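Side-chain contacts in chemotaxis transducer (Pseudomonas aeruginosa, PDB 6GCV), which senses nitrate by binding it directly to its PilJ-type ligand-binding domain and so probably guides chemotaxis toward this anion: residues A[17-20]-A[21-24]; A[55-58]-A[59-62]; A[62-66]-A[67-71]; A[85-88]-A[89-93]; A[123-126]-A[127-130]. All coordinates share one frame; numbering follows the deposited sequence. Where two conformers were deposited one is given.

All five contacts are local, between side chains three to five residues apart, so none encloses a long loop and none nests or crosses; they follow in series. Contact 1 starts helix 18-42. Contacts 2 and 3 share Ala62 and run down the last turns of helix 48-67, contact 3 closing the turn where that helix gives way to a loop. Contact 4 lies on helix 80-103 and contact 5 on helix 112-137. Across the bundle, Val23 of contact 1 meets Ser61 and Leu65, Tyr58 of contact 2 reaches Val89, Trp93 and Leu126, Asp66 pairs with Arg86, and Gln85 of contact 4 bonds Glu125 of contact 5. Contacts 1 and 5 also touch the second subunit.

Contact 1. Residues A[17-20]-A[21-24]; sequences SPET and INVA
Glu19 leans forward along the first turn so that its two oxygens meet different partners. Glu19 OE1 takes a hydrogen bond from Asn22 ND2 (3.1 Å, 164° at the hydrogen), met on its syn side and 23° out of the carboxylate plane, while Glu19 OE2 lies 3.3 Å from Val23 CG2. A bend at chi2 (66°) swings the carboxylate along the helix to reach both. This carboxylate, with exposed Pro18, is the looser part: it is partly exposed, a bound acetate lies about 3 Å from the Glu19 side chain, and the tie to Arg72 is only a long, weak ion pair. The tight part is the N-cap of helix 18-42. Ser17 OG accepts from Thr20 N (3.1 Å) and from Thr20 OG1 (2.7 Å), and also bonds Asn73 O; Thr20 OG1 has a second partner in Ser75 N. Lying beside its own backbone N, Thr20 OG1 is turned to Ser17 OG. Met133 of helix 112-137 covers buried Thr20 and Ala24 and also touches Ile21. Asn22 is tied across the dimer, its OD1 accepting from Arg28 of the second subunit, and a nitrate ion sits about 6 Å from the Asn22 side chain.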
loop_
_atom_site.group_PDB
_atom_site.type_symbol
_atom_site.label_atom_id
_atom_site.label_comp_id
_atom_site.label_asym_id
_atom_site.label_seq_id
_atom_site.Cartn_x
_atom_site.Cartn_y
_atom_site.Cartn_z
ATOM N N SER A 17 -12.183 -4.212 16.012
ATOM C CA SER A 17 -10.907 -3.746 16.507
ATOM C C SER A 17 -10.220 -2.867 15.475
ATOM O O SER A 17 -10.373 -3.106 14.270
ATOM C CB SER A 17 -9.994 -4.927 16.809
ATOM O OG SER A 17 -9.673 -5.595 15.614
ATOM N N PRO A 18 -9.425 -1.894 15.938
ATOM C CA PRO A 18 -8.630 -1.115 14.993
ATOM C C PRO A 18 -7.737 -1.998 14.142
ATOM O O PRO A 18 -7.500 -1.670 12.978
ATOM C CB PRO A 18 -7.788 -0.212 15.900
ATOM C CG PRO A 18 -8.595 -0.074 17.138
ATOM C CD PRO A 18 -9.330 -1.381 17.317
ATOM N N GLU A 19 -7.223 -3.092 14.717
ATOM C CA GLU A 19 -6.352 -3.979 13.966
ATOM C C GLU A 19 -7.080 -4.594 12.758
ATOM O O GLU A 19 -6.463 -4.853 11.729
ATOM C CB GLU A 19 -5.764 -5.043 14.878
ATOM C CG GLU A 19 -4.991 -6.147 14.173
ATOM C CD GLU A 19 -3.726 -5.750 13.475
ATOM O OE1 GLU A 19 -3.418 -4.571 13.287
ATOM O OE2 GLU A 19 -3.019 -6.707 13.069
ATOM N N THR A 20 -8.397 -4.817 12.868
ATOM C CA THR A 20 -9.149 -5.350 11.722
ATOM C C THR A 20 -9.047 -4.391 10.519
ATOM O O THR A 20 -8.786 -4.800 9.383
ATOM C CB THR A 20 -10.624 -5.599 12.085
ATOM O OG1 THR A 20 -10.686 -6.466 13.225
ATOM C CG2 THR A 20 -11.396 -6.194 10.956
ATOM N N ILE A 21 -9.250 -3.105 10.791
ATOM C CA ILE A 21 -9.176 -2.081 9.756
ATOM C C ILE A 21 -7.723 -1.907 9.259
ATOM O O ILE A 21 -7.482 -1.702 8.072
ATOM C CB ILE A 21 -9.800 -0.747 10.226
ATOM C CG1 ILE A 21 -11.282 -0.918 10.574
ATOM C CG2 ILE A 21 -9.617 0.350 9.184
ATOM C CD1 ILE A 21 -12.149 -1.375 9.430
ATOM N N ASN A 22 -6.764 -2.003 10.171
ATOM C CA ASN A 22 -5.353 -1.947 9.798
ATOM C C ASN A 22 -4.972 -3.043 8.812
ATOM O O ASN A 22 -4.321 -2.786 7.793
ATOM C CB ASN A 22 -4.449 -2.015 11.021
ATOM C CG ASN A 22 -2.994 -1.871 10.672
ATOM O OD1 ASN A 22 -2.632 -0.957 9.933
ATOM N ND2 ASN A 22 -2.162 -2.784 11.143
ATOM N N VAL A 23 -5.401 -4.273 9.109
ATOM C CA VAL A 23 -5.079 -5.410 8.271
ATOM C C VAL A 23 -5.725 -5.265 6.890
ATOM O O VAL A 23 -5.082 -5.521 5.864
ATOM C CB VAL A 23 -5.461 -6.713 8.990
ATOM C CG1 VAL A 23 -5.534 -7.896 8.062
ATOM C CG2 VAL A 23 -4.491 -6.981 10.124
ATOM N N ALA A 24 -6.980 -4.833 6.866
ATOM C CA ALA A 24 -7.638 -4.625 5.580
ATOM C C ALA A 24 -6.930 -3.504 4.770
ATOM O O ALA A 24 -6.710 -3.632 3.578
ATOM C CB ALA A 24 -9.113 -4.312 5.793
#

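Contact 2. Residues A[55-58]-A[59-62]; sequences IAQY and ERSA
Gln57 OE1 meets the guanidinium of Arg60 at its edge, close to the guanidinium plane. Arg60 NH2 donates to Gln57 OE1 (2.7 Å, 155° at the hydrogen), using a lone pair in the amide's carbonyl plane, and Arg60 NE adds a weak bond to the same Gln57 OE1 at 3.4 Å. The two side chains run side by side, but their flat groups are turned 63° apart. Gln57 bends at chi2 and Arg60 at chi3, which brings both ends to the same side of the helix. One step further out, a water donates to Gln57 OE1 (2.7 Å) and to the backbone oxygen Gln57 O, and accepts from Ser61 OG (2.8 Å), pinning the amide to its own helix. Arg72 NH1 is hydrogen-bonded to Ser61 OG, and Arg72 stands close to Arg60 NH2, with an acetate about 3 Å from the Arg60 side chain. On the inner side Tyr58 CE1 rests 4.2 Å from Ala62 CB. Glu59 is fixed by its salt bridge to Arg97. In the four-helix bundle this stretch of helix 48-67 stacks Tyr58 on Trp93 of helix 80-103, while Ser61 and Ala62 lie against Gln27 of helix 18-42.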
loop_
_atom_site.group_PDB
_atom_site.type_symbol
_atom_site.label_atom_id
_atom_site.label_comp_id
_atom_site.label_asym_id
_atom_site.label_seq_id
_atom_site.Cartn_x
_atom_site.Cartn_y
_atom_site.Cartn_z
ATOM N N ILE A 55 3.343 -11.965 -0.871
ATOM C CA ILE A 55 2.141 -12.691 -1.262
ATOM C C ILE A 55 1.578 -13.456 -0.054
ATOM O O ILE A 55 0.375 -13.435 0.181
ATOM C CB ILE A 55 2.425 -13.623 -2.446
ATOM C CG1 ILE A 55 2.717 -12.790 -3.700
ATOM C CG2 ILE A 55 1.283 -14.595 -2.667
ATOM C CD1 ILE A 55 3.185 -13.573 -4.881
ATOM N N ALA A 56 2.445 -14.086 0.731
ATOM C CA ALA A 56 2.007 -14.824 1.916
ATOM C C ALA A 56 1.367 -13.913 2.941
ATOM O O ALA A 56 0.351 -14.266 3.544
ATOM C CB ALA A 56 3.153 -15.603 2.539
ATOM N N GLN A 57 1.915 -12.708 3.120
ATOM C CA GLN A 57 1.279 -11.752 4.058
ATOM C C GLN A 57 -0.140 -11.405 3.587
ATOM O O GLN A 57 -1.087 -11.334 4.400
ATOM C CB GLN A 57 2.118 -10.496 4.201
ATOM C CG GLN A 57 3.419 -10.632 4.927
ATOM C CD GLN A 57 3.302 -10.764 6.426
ATOM O OE1 GLN A 57 2.222 -10.816 7.031
ATOM N NE2 GLN A 57 4.458 -10.843 7.049
ATOM N N TYR A 58 -0.286 -11.140 2.295
ATOM C CA TYR A 58 -1.594 -10.822 1.743
ATOM C C TYR A 58 -2.574 -11.976 1.978
ATOM O O TYR A 58 -3.720 -11.783 2.401
ATOM C CB TYR A 58 -1.497 -10.477 0.247
ATOM C CG TYR A 58 -2.848 -10.269 -0.399
ATOM C CD1 TYR A 58 -3.634 -11.314 -0.778
ATOM C CD2 TYR A 58 -3.383 -9.005 -0.522
ATOM C CE1 TYR A 58 -4.923 -11.130 -1.220
ATOM C CE2 TYR A 58 -4.656 -8.801 -1.042
ATOM C CZ TYR A 58 -5.426 -9.886 -1.376
ATOM O OH TYR A 58 -6.719 -9.696 -1.837
ATOM N N GLU A 59 -2.119 -13.198 1.701
ATOM C CA GLU A 59 -3.031 -14.348 1.797
ATOM C C GLU A 59 -3.349 -14.647 3.227
ATOM O O GLU A 59 -4.465 -15.091 3.527
ATOM C CB GLU A 59 -2.446 -15.543 1.085
ATOM C CG GLU A 59 -2.425 -15.369 -0.427
ATOM C CD GLU A 59 -2.266 -16.616 -1.228
ATOM O OE1 GLU A 59 -2.156 -17.727 -0.651
ATOM O OE2 GLU A 59 -2.370 -16.520 -2.454
ATOM N N ARG A 60 -2.418 -14.424 4.149
ATOM C CA ARG A 60 -2.667 -14.659 5.559
ATOM C C ARG A 60 -3.750 -13.691 6.028
ATOM O O ARG A 60 -4.717 -14.066 6.700
ATOM C CB ARG A 60 -1.356 -14.440 6.335
ATOM C CG ARG A 60 -1.425 -14.669 7.814
ATOM C CD ARG A 60 -0.037 -14.720 8.405
ATOM N NE ARG A 60 0.651 -13.439 8.448
ATOM C CZ ARG A 60 0.638 -12.607 9.508
ATOM N NH1 ARG A 60 -0.090 -12.854 10.561
ATOM N NH2 ARG A 60 1.347 -11.492 9.523
ATOM N N SER A 61 -3.592 -12.418 5.642
ATOM C CA SER A 61 -4.576 -11.425 6.005
ATOM C C SER A 61 -5.929 -11.709 5.385
ATOM O O SER A 61 -6.939 -11.529 6.051
ATOM C CB SER A 61 -4.091 -10.037 5.614
ATOM O OG SER A 61 -3.040 -9.665 6.462
ATOM N N ALA A 62 -5.960 -12.167 4.131
ATOM C CA ALA A 62 -7.230 -12.462 3.477
ATOM C C ALA A 62 -7.988 -13.553 4.248
ATOM O O ALA A 62 -9.186 -13.430 4.474
ATOM C CB ALA A 62 -7.034 -12.842 2.025
HETATM O O HOH W 1 -0.260 -9.778 6.819
#

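Contact 3. Residues A[62-66]-A[67-71]; sequences AADLD and AGNAE
Asp64 lies alongside Asn69, both side chains pointing the same way, so that the carboxylate overlaps Asn69 from CB to the amide. Asp64 OD1 is 3.4 Å from Asn69 CB and accepts a nearly straight hydrogen bond from Asn69 ND2 (2.8 Å, 171° at the hydrogen). The acceptor is in the amide plane of Asn69, whereas the donor stands above the carboxylate plane; the two flat groups are almost perpendicular, at 89°. Asn69 holds its CG anti to the backbone N (chi1 -176°), which carries ND2 back over the helix end. Between the two residues the helix stops. Ala67 N still bonds Ala63 O at 2.9 Å, Gly68 N makes only a weak bond to Asp64 O at 2.7 Å, and Gly68 then leaves helical geometry with a positive phi. Backbone bonds thus end the helix, and the Asp64-Asn69 pair spans the turn into the loop. Arg72, further along the loop, secures both: it forms a salt bridge with Asp64 OD2, and its backbone N bonds Asn69 OD1. In the conformer given, Asp66 OD1 forms a salt bridge with Arg86 NE of helix 80-103. With one carboxylate oxygen on an amide and the other on an arginine, Asp64 is probably kept in its charged form, and the loop after helix 48-67 is fastened to its last turn.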
loop_
_atom_site.group_PDB
_atom_site.type_symbol
_atom_site.label_atom_id
_atom_site.label_comp_id
_atom_site.label_asym_id
_atom_site.label_seq_id
_atom_site.Cartn_x
_atom_site.Cartn_y
_atom_site.Cartn_z
ATOM N N ALA A 62 -5.960 -12.167 4.131
ATOM C CA ALA A 62 -7.230 -12.462 3.477
ATOM C C ALA A 62 -7.988 -13.553 4.248
ATOM O O ALA A 62 -9.186 -13.430 4.474
ATOM C CB ALA A 62 -7.034 -12.842 2.025
ATOM N N ALA A 63 -7.249 -14.582 4.672
ATOM C CA ALA A 63 -7.875 -15.664 5.421
ATOM C C ALA A 63 -8.330 -15.176 6.795
ATOM O O ALA A 63 -9.414 -15.555 7.268
ATOM C CB ALA A 63 -6.919 -16.839 5.550
ATOM N N ASP A 64 -7.543 -14.323 7.443
ATOM C CA ASP A 64 -7.934 -13.755 8.714
ATOM C C ASP A 64 -9.204 -12.921 8.608
ATOM O O ASP A 64 -10.042 -12.938 9.521
ATOM C CB ASP A 64 -6.794 -12.923 9.300
ATOM C CG ASP A 64 -5.593 -13.762 9.749
ATOM O OD1 ASP A 64 -5.762 -14.976 10.000
ATOM O OD2 ASP A 64 -4.492 -13.168 9.913
ATOM N N LEU A 65 -9.329 -12.129 7.542
ATOM C CA LEU A 65 -10.527 -11.314 7.341
ATOM C C LEU A 65 -11.747 -12.188 7.038
ATOM O O LEU A 65 -12.872 -11.844 7.426
ATOM C CB LEU A 65 -10.293 -10.305 6.215
ATOM C CG LEU A 65 -9.281 -9.186 6.526
ATOM C CD1 LEU A 65 -8.846 -8.479 5.265
ATOM C CD2 LEU A 65 -9.878 -8.203 7.499
ATOM N N ASP A 66 -11.531 -13.325 6.380
ATOM C CA ASP A 66 -12.636 -14.212 6.040
ATOM C C ASP A 66 -13.139 -14.999 7.249
ATOM O O ASP A 66 -14.336 -15.245 7.375
ATOM C CB ASP A 66 -12.184 -15.242 5.013
ATOM C CG ASP A 66 -12.058 -14.691 3.601
ATOM O OD1 ASP A 66 -12.595 -13.614 3.265
ATOM O OD2 ASP A 66 -11.419 -15.386 2.778
ATOM N N ALA A 67 -12.221 -15.430 8.111
ATOM C CA ALA A 67 -12.541 -16.345 9.213
ATOM C C ALA A 67 -12.475 -15.754 10.606
ATOM O O ALA A 67 -13.000 -16.338 11.555
ATOM C CB ALA A 67 -11.638 -17.557 9.149
ATOM N N GLY A 68 -11.859 -14.582 10.717
ATOM C CA GLY A 68 -11.473 -14.045 12.003
ATOM C C GLY A 68 -10.213 -14.691 12.492
ATOM O O GLY A 68 -9.882 -15.830 12.098
ATOM N N ASN A 69 -9.479 -13.954 13.330
ATOM C CA ASN A 69 -8.288 -14.484 13.933
ATOM C C ASN A 69 -8.162 -13.850 15.295
ATOM O O ASN A 69 -7.777 -12.676 15.416
ATOM C CB ASN A 69 -7.062 -14.213 13.049
ATOM C CG ASN A 69 -5.799 -14.845 13.606
ATOM O OD1 ASN A 69 -5.598 -14.901 14.839
ATOM N ND2 ASN A 69 -4.974 -15.394 12.705
ATOM N N ALA A 70 -8.523 -14.606 16.323
ATOM C CA ALA A 70 -8.586 -14.049 17.668
ATOM C C ALA A 70 -7.216 -13.629 18.176
ATOM O O ALA A 70 -7.079 -12.557 18.792
ATOM C CB ALA A 70 -9.215 -15.053 18.619
ATOM N N GLU A 71 -6.212 -14.466 17.910
ATOM C CA GLU A 71 -4.844 -14.203 18.348
ATOM C C GLU A 71 -4.329 -12.893 17.764
ATOM O O GLU A 71 -3.649 -12.130 18.445
ATOM C CB GLU A 71 -3.910 -15.364 17.937
ATOM C CG GLU A 71 -2.459 -15.218 18.397
ATOM C CD GLU A 71 -1.572 -14.420 17.442
ATOM O OE1 GLU A 71 -1.921 -14.278 16.250
ATOM O OE2 GLU A 71 -0.510 -13.935 17.889
#

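Contact 4. Residues A[85-88]-A[89-93]; sequences QRQK and VAQIW
Val89 and Gln85 meet at about a right angle, Val89 CG2 lying 4.0 Å from Gln85 NE2 and 3.3 Å from Gln85 O. These are van der Waals contacts of an alkyl group with a side-chain amide and a backbone oxygen. Ile92 makes the same kind on the inner side, where its CG1 and CD1 rest by the backbone oxygen of Lys88, Ile92 CG1 at 3.6 Å from Lys88 O. Ala90 CB, on a partly exposed residue, likewise approaches Arg86 O. Among backbone bonds, Val89 N to Gln85 O and Ala90 N to Arg86 O are both 2.9 Å, whereas Ile92 N reaches Lys88 O only weakly at 3.3 Å. Side-chain hydrogen bonding runs along the outer face. In the conformers given, Gln91 NE2 donates to Gln87 OE1 at 2.6 Å, with amide planes 41° apart and the donor tilted from the carbonyl plane; both residues have second conformers, so this bond is doubtful as a constant feature. Gln87 has CG anti to its backbone N (chi1 -176°) and bends at chi2, which sends OE1 forward along the helix. Other polar ends look elsewhere: the Gln85 amide turns to Glu125 of helix 112-137, and Arg86 NH1 bonds Met77 O. Val89 packs on Leu126 and Tyr58. One face turned to two neighbouring helices, the other carrying the exposed Gln87 and Gln91, is the amphipathic pattern of a helix in a four-helix bundle.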
loop_
_atom_site.group_PDB
_atom_site.type_symbol
_atom_site.label_atom_id
_atom_site.label_comp_id
_atom_site.label_asym_id
_atom_site.label_seq_id
_atom_site.Cartn_x
_atom_site.Cartn_y
_atom_site.Cartn_z
ATOM N N GLN A 85 -18.013 -8.346 -0.999
ATOM C CA GLN A 85 -16.831 -7.631 -1.470
ATOM C C GLN A 85 -15.552 -8.450 -1.267
ATOM O O GLN A 85 -14.672 -8.420 -2.140
ATOM C CB GLN A 85 -16.724 -6.256 -0.846
ATOM C CG GLN A 85 -15.585 -5.383 -1.400
ATOM C CD GLN A 85 -15.736 -5.031 -2.878
ATOM O OE1 GLN A 85 -16.807 -5.183 -3.467
ATOM N NE2 GLN A 85 -14.639 -4.588 -3.504
ATOM N N ARG A 86 -15.443 -9.192 -0.165
ATOM C CA ARG A 86 -14.281 -10.089 0.009
ATOM C C ARG A 86 -14.263 -11.120 -1.107
ATOM O O ARG A 86 -13.191 -11.445 -1.615
ATOM C CB ARG A 86 -14.265 -10.803 1.366
ATOM C CG ARG A 86 -14.008 -9.883 2.537
ATOM C CD ARG A 86 -13.636 -10.662 3.813
ATOM N NE ARG A 86 -14.730 -11.541 4.263
ATOM C CZ ARG A 86 -15.646 -11.219 5.157
ATOM N NH1 ARG A 86 -15.623 -10.042 5.772
ATOM N NH2 ARG A 86 -16.622 -12.087 5.456
ATOM N N GLN A 87 -15.425 -11.642 -1.504
ATOM C CA GLN A 87 -15.442 -12.623 -2.588
ATOM C C GLN A 87 -15.095 -12.011 -3.935
ATOM O O GLN A 87 -14.403 -12.616 -4.718
ATOM C CB GLN A 87 -16.768 -13.393 -2.679
ATOM C CG GLN A 87 -16.694 -14.474 -3.779
ATOM C CD GLN A 87 -15.408 -15.332 -3.715
ATOM O OE1 GLN A 87 -14.615 -15.457 -4.707
ATOM N NE2 GLN A 87 -15.155 -15.889 -2.526
ATOM N N LYS A 88 -15.550 -10.793 -4.192
ATOM C CA LYS A 88 -15.204 -10.088 -5.429
ATOM C C LYS A 88 -13.700 -9.862 -5.492
ATOM O O LYS A 88 -13.080 -10.124 -6.499
ATOM C CB LYS A 88 -15.953 -8.754 -5.499
ATOM C CG LYS A 88 -15.761 -8.000 -6.787
ATOM C CD LYS A 88 -16.544 -6.699 -6.807
ATOM C CE LYS A 88 -16.290 -5.950 -8.099
ATOM N NZ LYS A 88 -17.177 -4.786 -8.184
ATOM N N VAL A 89 -13.135 -9.416 -4.379
ATOM C CA VAL A 89 -11.682 -9.230 -4.266
ATOM C C VAL A 89 -10.950 -10.551 -4.522
ATOM O O VAL A 89 -9.952 -10.597 -5.249
ATOM C CB VAL A 89 -11.303 -8.637 -2.897
ATOM C CG1 VAL A 89 -9.801 -8.765 -2.665
ATOM C CG2 VAL A 89 -11.716 -7.178 -2.833
ATOM N N ALA A 90 -11.448 -11.625 -3.932
ATOM C CA ALA A 90 -10.790 -12.926 -4.071
ATOM C C ALA A 90 -10.717 -13.396 -5.513
ATOM O O ALA A 90 -9.695 -13.975 -5.943
ATOM C CB ALA A 90 -11.463 -13.983 -3.228
ATOM N N GLN A 91 -11.751 -13.144 -6.297
ATOM C CA GLN A 91 -11.716 -13.575 -7.700
ATOM C C GLN A 91 -10.680 -12.774 -8.483
ATOM O O GLN A 91 -9.942 -13.345 -9.296
ATOM C CB GLN A 91 -13.110 -13.521 -8.315
ATOM C CG GLN A 91 -14.053 -14.598 -7.691
ATOM C CD GLN A 91 -13.512 -16.067 -7.721
ATOM O OE1 GLN A 91 -13.342 -16.641 -8.803
ATOM N NE2 GLN A 91 -13.276 -16.686 -6.528
ATOM N N ILE A 92 -10.598 -11.469 -8.233
ATOM C CA ILE A 92 -9.603 -10.623 -8.902
ATOM C C ILE A 92 -8.210 -11.038 -8.449
ATOM O O ILE A 92 -7.282 -11.201 -9.253
ATOM C CB ILE A 92 -9.838 -9.132 -8.596
ATOM C CG1 ILE A 92 -11.195 -8.698 -9.173
ATOM C CG2 ILE A 92 -8.710 -8.237 -9.113
ATOM C CD1 ILE A 92 -11.684 -7.415 -8.557
ATOM N N TRP A 93 -8.054 -11.267 -7.149
ATOM C CA TRP A 93 -6.780 -11.691 -6.591
ATOM C C TRP A 93 -6.245 -12.954 -7.263
ATOM O O TRP A 93 -5.069 -13.031 -7.603
ATOM C CB TRP A 93 -6.910 -11.882 -5.065
ATOM C CG TRP A 93 -5.780 -12.663 -4.476
ATOM C CD1 TRP A 93 -5.836 -13.881 -3.928
ATOM C CD2 TRP A 93 -4.423 -12.279 -4.452
ATOM N NE1 TRP A 93 -4.586 -14.286 -3.534
ATOM C CE2 TRP A 93 -3.697 -13.303 -3.860
ATOM C CE3 TRP A 93 -3.742 -11.126 -4.838
ATOM C CZ2 TRP A 93 -2.336 -13.227 -3.676
ATOM C CZ3 TRP A 93 -2.392 -11.077 -4.653
ATOM C CH2 TRP A 93 -1.706 -12.119 -4.087
#

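Contact 5. Residues A[123-126]-A[127-130]; sequences LGEL and NNLV
Asn128 and Glu125, three residues apart on helix 112-137 of the four-helix bundle, touch at their polar ends. Starting from the backbone, Asn128 CB lies 3.6 Å from both Gly124 O and Glu125 O. Asn128 CG comes closer, at 3.2 Å from Gly124 O, since chi1 of -68° sets it beside its own backbone N and brings the amide over the preceding turn. Asn128 OD1 lies 3.4 Å from Gly124 O, two acceptors with no hydrogen bond between them. The tip nitrogen Asn128 ND2 donates to Glu125 OE1, but the bond is long and weak (3.3 Å, 155° at the hydrogen). Carboxylate and amide planes stand 79° apart. Glu125 is itself bent at chi2, and its stronger partner is Gln85 NE2 of helix 80-103, which holds OE1; OE2 has a long, weak ion pair with Lys88. Asn128 therefore adds a second donor to an oxygen already fixed between helices. On the other face Leu126 is buried against Gln27 and Ser31 on helix 18-42. Asn127 OD1 accepts from Arg28 of the same chain, also on helix 18-42, and Leu123 and Val130 touch Met29 and Asn22 of the second subunit. Val130 N bonds Leu126 O at 3.0 Å, and the methyl carbon Val130 CG2 sits 3.4 Å from that same Leu126 O.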
loop_
_atom_site.group_PDB
_atom_site.type_symbol
_atom_site.label_atom_id
_atom_site.label_comp_id
_atom_site.label_asym_id
_atom_site.label_seq_id
_atom_site.Cartn_x
_atom_site.Cartn_y
_atom_site.Cartn_z
ATOM N N LEU A 123 -6.381 -2.862 -6.442
ATOM C CA LEU A 123 -6.222 -1.801 -5.444
ATOM C C LEU A 123 -7.555 -1.101 -5.171
ATOM O O LEU A 123 -7.933 -0.895 -4.002
ATOM C CB LEU A 123 -5.148 -0.813 -5.926
ATOM C CG LEU A 123 -4.966 0.419 -5.069
ATOM C CD1 LEU A 123 -4.584 0.084 -3.651
ATOM C CD2 LEU A 123 -3.947 1.334 -5.707
ATOM N N GLY A 124 -8.272 -0.786 -6.244
ATOM C CA GLY A 124 -9.572 -0.118 -6.101
ATOM C C GLY A 124 -10.566 -0.950 -5.322
ATOM O O GLY A 124 -11.318 -0.430 -4.502
ATOM N N GLU A 125 -10.603 -2.245 -5.615
ATOM C CA GLU A 125 -11.537 -3.134 -4.911
ATOM C C GLU A 125 -11.153 -3.366 -3.469
ATOM O O GLU A 125 -12.031 -3.510 -2.617
ATOM C CB GLU A 125 -11.741 -4.439 -5.652
ATOM C CG GLU A 125 -12.310 -4.213 -7.057
ATOM C CD GLU A 125 -13.685 -3.565 -7.086
ATOM O OE1 GLU A 125 -14.441 -3.594 -6.098
ATOM O OE2 GLU A 125 -14.043 -3.025 -8.155
ATOM N N LEU A 126 -9.853 -3.354 -3.182
ATOM C CA LEU A 126 -9.416 -3.418 -1.802
ATOM C C LEU A 126 -9.778 -2.153 -1.053
ATOM O O LEU A 126 -10.152 -2.188 0.106
ATOM C CB LEU A 126 -7.908 -3.675 -1.727
ATOM C CG LEU A 126 -7.471 -5.058 -2.171
ATOM C CD1 LEU A 126 -5.971 -5.110 -2.427
ATOM C CD2 LEU A 126 -7.919 -6.119 -1.177
ATOM N N ASN A 127 -9.621 -1.010 -1.710
ATOM C CA ASN A 127 -10.044 0.232 -1.091
ATOM C C ASN A 127 -11.551 0.212 -0.837
ATOM O O ASN A 127 -12.019 0.686 0.205
ATOM C CB ASN A 127 -9.667 1.399 -1.970
ATOM C CG ASN A 127 -9.774 2.687 -1.242
ATOM O OD1 ASN A 127 -9.244 2.841 -0.136
ATOM N ND2 ASN A 127 -10.438 3.623 -1.853
ATOM N N ASN A 128 -12.327 -0.320 -1.791
ATOM C CA ASN A 128 -13.764 -0.426 -1.580
ATOM C C ASN A 128 -14.093 -1.328 -0.374
ATOM O O ASN A 128 -15.018 -1.063 0.382
ATOM C CB ASN A 128 -14.481 -0.942 -2.824
ATOM C CG ASN A 128 -14.442 0.046 -3.981
ATOM O OD1 ASN A 128 -14.204 1.245 -3.783
ATOM N ND2 ASN A 128 -14.673 -0.450 -5.207
ATOM N N LEU A 129 -13.343 -2.405 -0.202
ATOM C CA LEU A 129 -13.516 -3.282 0.961
ATOM C C LEU A 129 -13.284 -2.525 2.254
ATOM O O LEU A 129 -14.108 -2.606 3.184
ATOM C CB LEU A 129 -12.619 -4.520 0.867
ATOM C CG LEU A 129 -12.645 -5.472 2.072
ATOM C CD1 LEU A 129 -14.019 -6.054 2.285
ATOM C CD2 LEU A 129 -11.599 -6.568 1.944
ATOM N N VAL A 130 -12.180 -1.781 2.318
ATOM C CA VAL A 130 -11.891 -0.961 3.490
ATOM C C VAL A 130 -13.042 0.007 3.769
ATOM O O VAL A 130 -13.485 0.157 4.898
ATOM C CB VAL A 130 -10.558 -0.166 3.311
ATOM C CG1 VAL A 130 -10.364 0.872 4.414
ATOM C CG2 VAL A 130 -9.395 -1.136 3.282
#